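Local atomic coordinates of aminopeptidase N family protein (Idiomarina loihiensis L2TR, PDB entry 4FGM), a protein that binds a zinc ion and is probably a metallo-aminopeptidase of the M61 family, removing residues from the N-terminus of peptides. Residues M260-Q265 with R328-L332; A384-D388 with L399-R403; I43-S47 with K69-Q73; M1-T7 with P122-H128. One frame throughout, in Å; residues are numbered along the deposited sequence.

Contact 1: residues M260-Q265 with R328-L332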
loop_
_atom_site.group_PDB
_atom_site.type_symbol
_atom_site.label_atom_id
_atom_site.label_comp_id
_atom_site.label_asym_id
_atom_site.label_seq_id
_atom_site.Cartn_x
_atom_site.Cartn_y
_atom_site.Cartn_z
HETATM N N MSE A 260 14.425 -19.072 -2.200
HETATM C CA MSE A 260 13.603 -17.880 -2.284
HETATM C C MSE A 260 12.805 -17.979 -3.584
HETATM O O MSE A 260 13.288 -18.543 -4.564
HETATM C CB MSE A 260 14.517 -16.654 -2.346
HETATM C CG MSE A 260 13.832 -15.351 -2.732
HETATM SE SE MSE A 260 12.666 -14.679 -1.348
HETATM C CE MSE A 260 13.882 -14.893 0.150
ATOM N N ASN A 261 11.585 -17.444 -3.586
ATOM C CA ASN A 261 10.758 -17.433 -4.788
ATOM C C ASN A 261 10.099 -16.058 -4.891
ATOM O O ASN A 261 10.120 -15.285 -3.936
ATOM C CB ASN A 261 9.714 -18.563 -4.760
ATOM C CG ASN A 261 8.769 -18.470 -3.578
ATOM O OD1 ASN A 261 7.991 -17.522 -3.458
ATOM N ND2 ASN A 261 8.826 -19.465 -2.700
ATOM N N ASP A 262 9.527 -15.746 -6.046
ATOM C CA ASP A 262 8.904 -14.446 -6.264
ATOM C C ASP A 262 7.764 -14.107 -5.306
ATOM O O ASP A 262 7.611 -12.952 -4.903
ATOM C CB ASP A 262 8.410 -14.346 -7.710
ATOM C CG ASP A 262 9.548 -14.377 -8.712
ATOM O OD1 ASP A 262 10.587 -15.004 -8.410
ATOM O OD2 ASP A 262 9.404 -13.789 -9.807
ATOM N N ASN A 263 6.968 -15.105 -4.939
ATOM C CA ASN A 263 5.843 -14.863 -4.046
ATOM C C ASN A 263 6.274 -14.503 -2.633
ATOM O O ASN A 263 5.776 -13.528 -2.067
ATOM C CB ASN A 263 4.916 -16.075 -4.021
ATOM C CG ASN A 263 4.349 -16.380 -5.380
ATOM O OD1 ASN A 263 3.892 -15.482 -6.090
ATOM N ND2 ASN A 263 4.371 -17.647 -5.758
ATOM N N TYR A 264 7.198 -15.277 -2.068
ATOM C CA TYR A 264 7.677 -15.000 -0.724
ATOM C C TYR A 264 8.381 -13.646 -0.725
ATOM O O TYR A 264 8.281 -12.883 0.237
ATOM C CB TYR A 264 8.624 -16.104 -0.260
ATOM C CG TYR A 264 9.237 -15.872 1.107
ATOM C CD1 TYR A 264 8.479 -15.347 2.155
ATOM C CD2 TYR A 264 10.572 -16.206 1.361
ATOM C CE1 TYR A 264 9.034 -15.159 3.422
ATOM C CE2 TYR A 264 11.138 -16.026 2.620
ATOM C CZ TYR A 264 10.365 -15.501 3.648
ATOM O OH TYR A 264 10.908 -15.313 4.899
ATOM N N GLN A 265 9.073 -13.346 -1.820
ATOM C CA GLN A 265 9.776 -12.073 -1.965
ATOM C C GLN A 265 8.784 -10.906 -1.907
ATOM O O GLN A 265 9.062 -9.868 -1.310
ATOM C CB GLN A 265 10.552 -12.059 -3.291
ATOM C CG GLN A 265 11.019 -10.690 -3.762
ATOM C CD GLN A 265 10.242 -10.206 -4.975
ATOM O OE1 GLN A 265 9.315 -9.400 -4.860
ATOM N NE2 GLN A 265 10.612 -10.712 -6.149
ATOM N N ARG A 328 17.814 -10.629 -8.596
ATOM C CA ARG A 328 16.415 -10.474 -8.216
ATOM C C ARG A 328 16.076 -9.004 -8.054
ATOM O O ARG A 328 15.023 -8.540 -8.509
ATOM C CB ARG A 328 16.129 -11.194 -6.898
ATOM C CG ARG A 328 15.864 -12.666 -7.068
ATOM C CD ARG A 328 15.522 -13.331 -5.755
ATOM N NE ARG A 328 14.884 -14.619 -5.993
ATOM C CZ ARG A 328 13.682 -14.766 -6.541
ATOM N NH1 ARG A 328 12.980 -13.703 -6.906
ATOM N NH2 ARG A 328 13.183 -15.980 -6.734
ATOM N N TYR A 329 16.969 -8.268 -7.402
ATOM C CA TYR A 329 16.726 -6.853 -7.187
ATOM C C TYR A 329 16.578 -6.076 -8.491
ATOM O O TYR A 329 15.638 -5.286 -8.647
ATOM C CB TYR A 329 17.840 -6.214 -6.352
ATOM C CG TYR A 329 17.634 -4.725 -6.257
ATOM C CD1 TYR A 329 16.557 -4.201 -5.537
ATOM C CD2 TYR A 329 18.411 -3.847 -7.009
ATOM C CE1 TYR A 329 16.251 -2.853 -5.580
ATOM C CE2 TYR A 329 18.113 -2.495 -7.063
ATOM C CZ TYR A 329 17.026 -2.004 -6.352
ATOM O OH TYR A 329 16.682 -0.674 -6.456
ATOM N N LEU A 330 17.504 -6.294 -9.424
ATOM C CA LEU A 330 17.464 -5.577 -10.699
ATOM C C LEU A 330 16.253 -5.936 -11.551
ATOM O O LEU A 330 15.823 -5.138 -12.383
ATOM C CB LEU A 330 18.762 -5.797 -11.492
ATOM C CG LEU A 330 19.984 -4.999 -11.006
ATOM C CD1 LEU A 330 21.182 -5.321 -11.887
ATOM C CD2 LEU A 330 19.691 -3.499 -11.051
ATOM N N LYS A 331 15.709 -7.131 -11.352
ATOM C CA LYS A 331 14.524 -7.521 -12.096
ATOM C C LYS A 331 13.394 -6.642 -11.561
ATOM O O LYS A 331 12.603 -6.090 -12.326
ATOM C CB LYS A 331 14.183 -8.995 -11.872
ATOM C CG LYS A 331 12.855 -9.397 -12.509
ATOM C CD LYS A 331 12.382 -10.755 -12.017
ATOM C CE LYS A 331 10.940 -11.016 -12.428
ATOM N NZ LYS A 331 10.429 -12.316 -11.896
ATOM N N LEU A 332 13.341 -6.505 -10.238
ATOM C CA LEU A 332 12.325 -5.679 -9.599
ATOM C C LEU A 332 12.467 -4.227 -10.046
ATOM O O LEU A 332 11.469 -3.524 -10.229
ATOM C CB LEU A 332 12.447 -5.763 -8.071
ATOM C CG LEU A 332 12.055 -7.092 -7.411
ATOM C CD1 LEU A 332 12.440 -7.078 -5.932
ATOM C CD2 LEU A 332 10.559 -7.331 -7.584
HETATM O O HOH W 1 13.065 -11.318 -5.870
#
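R328 lays its guanidinium across the start of helix 262-277 and meets D262 edge-on. Both NH1 and NH2 point at one carboxylate oxygen, OD1 of D262, at 3.1 and 3.2 Å respectively. The carboxylate and guanidinium planes stand 77° apart, so this is a forked grip on one atom, not the flat two-to-two pairing. NH2 comes in nearly along the C-O axis, whereas NH1 approaches from above the carboxylate plane. With CG anti to its carbonyl carbon (chi1 -65°), D262 turns OD2 to K331, whose NZ lies 2.8 Å away at the end of an outstretched chain crossing the aspartate at about a right angle. One short acidic side chain thus joins two long basic ones in a salt-bridge network. Over one guanidinium face lies the methylene CG of selenomethionine M260, 3.5 Å from NE of R328. A water probably bridges NH1 of R328 and NE2 of Q265, though both approaches are short and doubtful; the amide of Q265 rests against CD2 of L332. N261 caps the helix: its OD1 accepts from N of Y264 at 2.8 Å. The contact joins the N-terminal end of helix 262-277 to helix 326-342, with helix 308-320 packed against L332.

Contact 2: residues A384-D388 with L399-R403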
loop_
_atom_site.group_PDB
_atom_site.type_symbol
_atom_site.label_atom_id
_atom_site.label_comp_id
_atom_site.label_asym_id
_atom_site.label_seq_id
_atom_site.Cartn_x
_atom_site.Cartn_y
_atom_site.Cartn_z
ATOM N N ALA A 384 13.780 8.355 -6.234
ATOM C CA ALA A 384 14.620 7.924 -5.120
ATOM C C ALA A 384 15.876 7.242 -5.653
ATOM O O ALA A 384 16.971 7.463 -5.144
ATOM C CB ALA A 384 13.843 6.964 -4.204
ATOM N N LEU A 385 15.710 6.407 -6.675
ATOM C CA LEU A 385 16.838 5.704 -7.281
ATOM C C LEU A 385 17.846 6.714 -7.808
ATOM O O LEU A 385 19.053 6.570 -7.608
ATOM C CB LEU A 385 16.369 4.834 -8.447
ATOM C CG LEU A 385 17.486 4.321 -9.363
ATOM C CD1 LEU A 385 18.239 3.190 -8.672
ATOM C CD2 LEU A 385 16.890 3.847 -10.681
ATOM N N SER A 386 17.331 7.734 -8.489
ATOM C CA SER A 386 18.171 8.773 -9.067
ATOM C C SER A 386 18.956 9.516 -7.992
ATOM O O SER A 386 20.171 9.667 -8.099
ATOM C CB SER A 386 17.313 9.763 -9.856
ATOM O OG SER A 386 16.547 9.101 -10.848
ATOM N N LEU A 387 18.259 9.972 -6.955
ATOM C CA LEU A 387 18.905 10.700 -5.869
ATOM C C LEU A 387 20.002 9.876 -5.201
ATOM O O LEU A 387 21.085 10.386 -4.915
ATOM C CB LEU A 387 17.872 11.123 -4.820
ATOM C CG LEU A 387 16.824 12.164 -5.219
ATOM C CD1 LEU A 387 15.839 12.355 -4.071
ATOM C CD2 LEU A 387 17.500 13.486 -5.556
ATOM N N ASP A 388 19.729 8.602 -4.959
ATOM C CA ASP A 388 20.714 7.745 -4.318
ATOM C C ASP A 388 21.984 7.660 -5.167
ATOM O O ASP A 388 23.095 7.777 -4.656
ATOM C CB ASP A 388 20.134 6.344 -4.095
ATOM C CG ASP A 388 20.833 5.591 -2.978
ATOM O OD1 ASP A 388 21.714 6.179 -2.313
ATOM O OD2 ASP A 388 20.496 4.410 -2.756
ATOM N N LEU A 399 27.860 9.948 0.774
ATOM C CA LEU A 399 26.484 10.260 1.136
ATOM C C LEU A 399 25.519 9.420 0.306
ATOM O O LEU A 399 25.536 9.482 -0.922
ATOM C CB LEU A 399 26.200 11.743 0.889
ATOM C CG LEU A 399 24.789 12.242 1.191
ATOM C CD1 LEU A 399 24.578 12.286 2.696
ATOM C CD2 LEU A 399 24.592 13.622 0.590
ATOM N N THR A 400 24.687 8.629 0.981
ATOM C CA THR A 400 23.698 7.793 0.301
ATOM C C THR A 400 22.311 8.359 0.591
ATOM O O THR A 400 22.156 9.188 1.489
ATOM C CB THR A 400 23.734 6.329 0.805
ATOM O OG1 THR A 400 23.509 6.305 2.219
ATOM C CG2 THR A 400 25.063 5.675 0.481
ATOM N N LEU A 401 21.307 7.928 -0.174
ATOM C CA LEU A 401 19.940 8.392 0.061
ATOM C C LEU A 401 19.500 7.866 1.430
ATOM O O LEU A 401 18.733 8.524 2.143
ATOM C CB LEU A 401 18.976 7.881 -1.025
ATOM C CG LEU A 401 17.474 8.158 -0.819
ATOM C CD1 LEU A 401 17.187 9.658 -0.810
ATOM C CD2 LEU A 401 16.678 7.475 -1.920
ATOM N N ALA A 402 19.986 6.680 1.792
ATOM C CA ALA A 402 19.650 6.097 3.085
ATOM C C ALA A 402 20.093 7.067 4.181
ATOM O O ALA A 402 19.326 7.373 5.097
ATOM C CB ALA A 402 20.334 4.745 3.260
ATOM N N ARG A 403 21.324 7.565 4.072
ATOM C CA ARG A 403 21.845 8.510 5.051
ATOM C C ARG A 403 20.947 9.748 5.115
ATOM O O ARG A 403 20.656 10.262 6.193
ATOM C CB ARG A 403 23.280 8.917 4.704
ATOM C CG ARG A 403 23.825 9.972 5.649
ATOM C CD ARG A 403 25.318 9.842 5.907
ATOM N NE ARG A 403 25.707 10.656 7.059
ATOM C CZ ARG A 403 25.301 10.432 8.307
ATOM N NH1 ARG A 403 24.495 9.413 8.577
ATOM N NH2 ARG A 403 25.686 11.236 9.287
#
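L401 makes the close-packed half of this contact, with its CD2 methyl 3.7 Å from CB of A384. The same methyl lies near the carbonyl O of A384, and CD1 of L401 meets CB of L387 more distantly, at 4.3 Å. With CG swung anti to its backbone nitrogen (chi1 173°), the leucine's branched end reaches A384, one turn before D388, where a small alanine leaves room for it; F313 of helix 308-320 also touches the leucine. D388 crosses L401 at about a right angle, and its OD1 accepts from N of L401 at 2.8 Å in an almost straight bond, 176° at the hydrogen. That donor sits above the carboxylate plane. Away from this buried half the contact thins out: T400 and A402 are partly exposed, and T400 touches D388 chiefly through CA and CB. Its OG1 turns instead to its own helix, accepting from N of R403 at 3.1 Å as the N-cap. Two amides at the start of helix 401-413 therefore have side-chain acceptors, one from each segment. D388 also pairs with R392 and bonds Y312 through OD2, so the buried carboxylate is probably ionised, its charge shared between an arginine, a hydroxyl and a helix N-terminus.

Contact 3: residues I43-S47 with K69-Q73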
loop_
_atom_site.group_PDB
_atom_site.type_symbol
_atom_site.label_atom_id
_atom_site.label_comp_id
_atom_site.label_asym_id
_atom_site.label_seq_id
_atom_site.Cartn_x
_atom_site.Cartn_y
_atom_site.Cartn_z
ATOM N N ILE A 43 -11.926 8.744 0.367
ATOM C CA ILE A 43 -13.068 8.950 1.239
ATOM C C ILE A 43 -13.855 7.645 1.200
ATOM O O ILE A 43 -14.273 7.208 0.124
ATOM C CB ILE A 43 -13.965 10.098 0.729
ATOM C CG1 ILE A 43 -13.198 11.415 0.762
ATOM C CG2 ILE A 43 -15.225 10.189 1.571
ATOM C CD1 ILE A 43 -12.742 11.820 2.142
ATOM N N ARG A 44 -14.059 7.027 2.364
ATOM C CA ARG A 44 -14.769 5.755 2.428
ATOM C C ARG A 44 -16.096 5.701 3.194
ATOM O O ARG A 44 -16.750 4.656 3.219
ATOM C CB ARG A 44 -13.826 4.683 2.973
ATOM C CG ARG A 44 -12.646 4.405 2.065
ATOM C CD ARG A 44 -11.903 3.158 2.504
ATOM N NE ARG A 44 -11.230 2.543 1.365
ATOM C CZ ARG A 44 -9.979 2.797 1.027
ATOM N NH1 ARG A 44 -9.274 3.646 1.755
ATOM N NH2 ARG A 44 -9.444 2.229 -0.043
ATOM N N ASP A 45 -16.482 6.811 3.818
ATOM C CA ASP A 45 -17.732 6.893 4.574
ATOM C C ASP A 45 -18.035 5.688 5.488
ATOM O O ASP A 45 -19.111 5.079 5.400
ATOM C CB ASP A 45 -18.904 7.111 3.611
ATOM C CG ASP A 45 -18.827 8.451 2.879
ATOM O OD1 ASP A 45 -18.146 9.371 3.377
ATOM O OD2 ASP A 45 -19.461 8.596 1.811
ATOM N N PHE A 46 -17.100 5.364 6.378
ATOM C CA PHE A 46 -17.268 4.243 7.299
ATOM C C PHE A 46 -18.594 4.291 8.068
ATOM O O PHE A 46 -19.178 3.254 8.385
ATOM C CB PHE A 46 -16.110 4.202 8.298
ATOM C CG PHE A 46 -14.748 4.021 7.658
ATOM C CD1 PHE A 46 -14.445 2.863 6.933
ATOM C CD2 PHE A 46 -13.761 4.998 7.800
ATOM C CE1 PHE A 46 -13.192 2.687 6.367
ATOM C CE2 PHE A 46 -12.504 4.824 7.234
ATOM C CZ PHE A 46 -12.220 3.665 6.518
ATOM N N SER A 47 -19.074 5.493 8.356
ATOM C CA SER A 47 -20.318 5.669 9.099
ATOM C C SER A 47 -21.529 4.872 8.610
ATOM O O SER A 47 -22.471 4.652 9.369
ATOM C CB SER A 47 -20.687 7.155 9.134
ATOM O OG SER A 47 -19.692 7.895 9.812
ATOM N N LYS A 69 -23.915 12.615 7.472
ATOM C CA LYS A 69 -23.566 11.233 7.168
ATOM C C LYS A 69 -22.709 10.560 8.226
ATOM O O LYS A 69 -22.757 9.340 8.371
ATOM C CB LYS A 69 -22.846 11.144 5.828
ATOM C CG LYS A 69 -21.431 11.710 5.828
ATOM C CD LYS A 69 -20.810 11.598 4.436
ATOM C CE LYS A 69 -19.388 12.103 4.417
ATOM N NZ LYS A 69 -18.751 11.899 3.093
ATOM N N ASN A 70 -21.938 11.346 8.971
ATOM C CA ASN A 70 -21.052 10.779 9.981
ATOM C C ASN A 70 -21.076 11.528 11.318
ATOM O O ASN A 70 -20.128 11.434 12.096
ATOM C CB ASN A 70 -19.630 10.813 9.448
ATOM C CG ASN A 70 -19.048 12.204 9.493
ATOM O OD1 ASN A 70 -19.746 13.182 9.224
ATOM N ND2 ASN A 70 -17.772 12.307 9.832
ATOM N N ARG A 71 -22.143 12.267 11.595
ATOM C CA ARG A 71 -22.192 13.032 12.832
ATOM C C ARG A 71 -23.529 12.953 13.557
ATOM O O ARG A 71 -24.595 13.069 12.943
ATOM C CB ARG A 71 -21.830 14.496 12.536
ATOM C CG ARG A 71 -21.610 15.381 13.768
ATOM C CD ARG A 71 -21.040 16.747 13.377
ATOM N NE ARG A 71 -19.671 16.650 12.877
ATOM C CZ ARG A 71 -18.587 16.821 13.622
ATOM N NH1 ARG A 71 -18.703 17.112 14.907
ATOM N NH2 ARG A 71 -17.386 16.674 13.087
ATOM N N TRP A 72 -23.454 12.743 14.870
ATOM C CA TRP A 72 -24.642 12.660 15.710
ATOM C C TRP A 72 -24.614 13.753 16.775
ATOM O O TRP A 72 -23.540 14.220 17.170
ATOM C CB TRP A 72 -24.716 11.291 16.394
ATOM C CG TRP A 72 -25.097 10.164 15.489
ATOM C CD1 TRP A 72 -26.336 9.621 15.331
ATOM C CD2 TRP A 72 -24.230 9.451 14.605
ATOM N NE1 TRP A 72 -26.297 8.608 14.402
ATOM C CE2 TRP A 72 -25.014 8.482 13.942
ATOM C CE3 TRP A 72 -22.864 9.533 14.311
ATOM C CZ2 TRP A 72 -24.479 7.604 12.999
ATOM C CZ3 TRP A 72 -22.330 8.660 13.373
ATOM C CH2 TRP A 72 -23.139 7.706 12.730
ATOM N N GLN A 73 -25.799 14.155 17.235
ATOM C CA GLN A 73 -25.911 15.178 18.273
ATOM C C GLN A 73 -26.773 14.646 19.419
ATOM O O GLN A 73 -27.911 14.211 19.205
ATOM C CB GLN A 73 -26.524 16.455 17.705
ATOM C CG GLN A 73 -26.477 17.633 18.669
ATOM C CD GLN A 73 -26.977 18.926 18.046
ATOM O OE1 GLN A 73 -28.141 19.036 17.656
ATOM N NE2 GLN A 73 -26.095 19.911 17.948
#
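I43 opens the contact lightly, its CG2 methyl 4.2 Å from NZ of K69, so that a branched aliphatic group borders the lysine's charged end. Two residues on, D45 makes the main polar link. Its OD1 accepts from NZ of K69 at 2.6 Å, a short salt bridge in which the ammonium comes to the syn side of the carboxylate, 25° out of its plane. The side chains cross at about a right angle. K69 is fully extended beyond CG, and its chi1 of 71° sets CG between the backbone nitrogen and the carbonyl carbon; the chain then carries NZ to D45, with CE also close to OD1 of D45. A long flexible lysine suits this exposed position because it can span the distance to a carboxylate on a separate loop. The backbone of D45 has positive phi and psi, marking a sharp change of direction just before the 3-10 turn at F46 and S47. S47 then turns its small side chain inward against the other segment. The small serine fits here, its CB 3.1 Å from O of K69. Beyond it, the indole of W72 reaches the serine CB at 4.4 Å through CH2. N70 itself looks elsewhere, its ND2 bonding O of L33. The arrangement is that of a connecting loop packed against the turn between two antiparallel strands, 60-68 and 71-74, in the β-rich N-terminal domain of an M61 peptidase.

Contact 4: residues M1-T7 with P122-H128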
loop_
_atom_site.group_PDB
_atom_site.type_symbol
_atom_site.label_atom_id
_atom_site.label_comp_id
_atom_site.label_asym_id
_atom_site.label_seq_id
_atom_site.Cartn_x
_atom_site.Cartn_y
_atom_site.Cartn_z
HETATM N N MSE A 1 -11.462 11.341 30.218
HETATM C CA MSE A 1 -11.124 10.068 29.523
HETATM C C MSE A 1 -12.391 9.490 28.911
HETATM O O MSE A 1 -13.456 9.523 29.522
HETATM C CB MSE A 1 -10.504 9.077 30.516
HETATM C CG MSE A 1 -11.465 8.045 31.115
HETATM SE SE MSE A 1 -11.640 6.458 30.004
HETATM C CE MSE A 1 -9.853 6.502 29.269
ATOM N N ILE A 2 -12.273 8.975 27.696
ATOM C CA ILE A 2 -13.407 8.389 26.982
ATOM C C ILE A 2 -13.265 6.873 27.006
ATOM O O ILE A 2 -12.166 6.343 26.791
ATOM C CB ILE A 2 -13.446 8.880 25.514
ATOM C CG1 ILE A 2 -13.475 10.410 25.481
ATOM C CG2 ILE A 2 -14.649 8.292 24.798
ATOM C CD1 ILE A 2 -14.595 11.017 26.298
ATOM N N ALA A 3 -14.366 6.172 27.261
ATOM C CA ALA A 3 -14.319 4.711 27.340
ATOM C C ALA A 3 -15.087 4.013 26.223
ATOM O O ALA A 3 -16.234 4.356 25.925
ATOM C CB ALA A 3 -14.840 4.251 28.699
ATOM N N TYR A 4 -14.442 3.026 25.613
ATOM C CA TYR A 4 -15.049 2.270 24.525
ATOM C C TYR A 4 -15.129 0.789 24.872
ATOM O O TYR A 4 -14.138 0.190 25.270
ATOM C CB TYR A 4 -14.216 2.429 23.247
ATOM C CG TYR A 4 -14.184 3.827 22.678
ATOM C CD1 TYR A 4 -15.167 4.264 21.798
ATOM C CD2 TYR A 4 -13.165 4.711 23.011
ATOM C CE1 TYR A 4 -15.133 5.546 21.259
ATOM C CE2 TYR A 4 -13.123 5.996 22.479
ATOM C CZ TYR A 4 -14.110 6.406 21.604
ATOM O OH TYR A 4 -14.080 7.681 21.084
ATOM N N ASP A 5 -16.312 0.204 24.734
ATOM C CA ASP A 5 -16.485 -1.223 24.985
ATOM C C ASP A 5 -16.850 -1.894 23.674
ATOM O O ASP A 5 -17.847 -1.530 23.045
ATOM C CB ASP A 5 -17.586 -1.491 26.009
ATOM C CG ASP A 5 -17.091 -1.375 27.422
ATOM O OD1 ASP A 5 -17.167 -0.262 27.987
ATOM O OD2 ASP A 5 -16.606 -2.396 27.959
ATOM N N ILE A 6 -16.038 -2.860 23.257
ATOM C CA ILE A 6 -16.298 -3.568 22.010
ATOM C C ILE A 6 -16.447 -5.065 22.208
ATOM O O ILE A 6 -15.658 -5.705 22.923
ATOM C CB ILE A 6 -15.172 -3.337 20.975
ATOM C CG1 ILE A 6 -15.068 -1.851 20.626
ATOM C CG2 ILE A 6 -15.458 -4.133 19.720
ATOM C CD1 ILE A 6 -13.862 -1.513 19.765
ATOM N N THR A 7 -17.464 -5.622 21.565
ATOM C CA THR A 7 -17.704 -7.050 21.649
ATOM C C THR A 7 -18.087 -7.595 20.282
ATOM O O THR A 7 -18.961 -7.045 19.615
ATOM C CB THR A 7 -18.855 -7.371 22.652
ATOM O OG1 THR A 7 -18.537 -6.831 23.941
ATOM C CG2 THR A 7 -19.059 -8.872 22.778
ATOM N N PRO A 122 -7.415 10.908 26.667
ATOM C CA PRO A 122 -7.107 9.482 26.573
ATOM C C PRO A 122 -8.336 8.646 26.236
ATOM O O PRO A 122 -9.463 8.986 26.615
ATOM C CB PRO A 122 -6.559 9.157 27.959
ATOM C CG PRO A 122 -5.905 10.437 28.362
ATOM C CD PRO A 122 -6.924 11.462 27.941
ATOM N N CYS A 123 -8.105 7.550 25.518
ATOM C CA CYS A 123 -9.173 6.643 25.133
ATOM C C CYS A 123 -8.887 5.247 25.650
ATOM O O CYS A 123 -7.821 4.689 25.407
ATOM C CB CYS A 123 -9.315 6.596 23.613
ATOM S SG CYS A 123 -9.922 8.126 22.873
ATOM N N GLU A 124 -9.836 4.693 26.389
ATOM C CA GLU A 124 -9.680 3.349 26.910
ATOM C C GLU A 124 -10.548 2.441 26.064
ATOM O O GLU A 124 -11.641 2.825 25.645
ATOM C CB GLU A 124 -10.100 3.293 28.377
ATOM C CG GLU A 124 -8.932 3.431 29.328
ATOM C CD GLU A 124 -9.349 3.525 30.787
ATOM O OE1 GLU A 124 -10.338 2.866 31.177
ATOM O OE2 GLU A 124 -8.668 4.252 31.542
ATOM N N LEU A 125 -10.052 1.244 25.793
ATOM C CA LEU A 125 -10.796 0.299 24.978
ATOM C C LEU A 125 -10.847 -1.047 25.682
ATOM O O LEU A 125 -9.818 -1.632 26.001
ATOM C CB LEU A 125 -10.140 0.168 23.591
ATOM C CG LEU A 125 -10.864 -0.628 22.498
ATOM C CD1 LEU A 125 -10.320 -0.245 21.133
ATOM C CD2 LEU A 125 -10.685 -2.108 22.734
ATOM N N HIS A 126 -12.057 -1.525 25.929
ATOM C CA HIS A 126 -12.252 -2.801 26.595
ATOM C C HIS A 126 -12.768 -3.797 25.558
ATOM O O HIS A 126 -13.915 -3.698 25.125
ATOM C CB HIS A 126 -13.271 -2.634 27.724
ATOM C CG HIS A 126 -13.060 -1.400 28.550
ATOM N ND1 HIS A 126 -12.143 -1.334 29.579
ATOM C CD2 HIS A 126 -13.621 -0.167 28.470
ATOM C CE1 HIS A 126 -12.149 -0.118 30.096
ATOM N NE2 HIS A 126 -13.037 0.610 29.441
ATOM N N LEU A 127 -11.917 -4.739 25.154
ATOM C CA LEU A 127 -12.297 -5.751 24.171
ATOM C C LEU A 127 -12.800 -7.005 24.878
ATOM O O LEU A 127 -12.024 -7.714 25.523
ATOM C CB LEU A 127 -11.102 -6.131 23.289
ATOM C CG LEU A 127 -11.301 -6.350 21.784
ATOM C CD1 LEU A 127 -10.376 -7.460 21.340
ATOM C CD2 LEU A 127 -12.723 -6.709 21.456
ATOM N N HIS A 128 -14.094 -7.279 24.736
ATOM C CA HIS A 128 -14.720 -8.443 25.356
ATOM C C HIS A 128 -14.701 -9.625 24.391
ATOM O O HIS A 128 -14.876 -9.456 23.177
ATOM C CB HIS A 128 -16.165 -8.105 25.747
ATOM C CG HIS A 128 -16.273 -6.935 26.676
ATOM N ND1 HIS A 128 -16.140 -7.053 28.044
ATOM C CD2 HIS A 128 -16.427 -5.612 26.429
ATOM C CE1 HIS A 128 -16.203 -5.856 28.597
ATOM N NE2 HIS A 128 -16.376 -4.962 27.639
#
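The imidazole of H128 meets the carboxylate of D5 almost in one plane, the two flat groups only 17° apart. At the ring edge NE2 donates to OD2 of D5 at 2.6 Å, in a nearly straight bond to the oxygen's anti lone pair. CG of D5 sits anti to its carbonyl carbon (chi1 -84°), which tips the carboxylate toward H128. H126 has CB of A3 at its edge, while its CD2 lies 3.6 Å from OD1 of D5. On the other face of the sheet the edge of the Y4 ring receives O of E124 and SG of C123, 3.9 Å from its CE2; the phenol reaches O of L113. Beside it I6 packs CD1 against CD1 of L125, 4.0 Å away. Most of these groups hang from two parallel strands, 2-7 and 123-127, with H128 just past the second, joined by a regular ladder of backbone bonds. Strands 15-22 and 153-157 continue the sheet on either side, and helices 108-111 and 160-163 cover the apolar face. The pair is therefore amphipathic: Y4, I6, C123 and L125 supply the buried side, and A3, D5, E124 and H126 the more exposed one, where D5 would probably favour a protonated H128.

Overall arrangement
The four contacts fall into two groups. Contacts 4 and 3 belong to the N-terminal β domain: their centres are about 20 Å apart, and the loop closed by the parallel strands of contact 4 contains contact 3 nested within it. Contacts 1 and 2 follow in series in the helical region, centres about 22 Å apart, with helix 308-320 packing against both. Contact 1 lies at the start of helix 262-277, which carries zinc ligands H273 and H277 further along; in contact 2, the side chain of A384 is about 13 Å from the zinc ion. About 41 to 44 Å separates the centres of the two groups, so the two pairs sit in separate parts of the chain, the N-terminal β region and the helices near the zinc site.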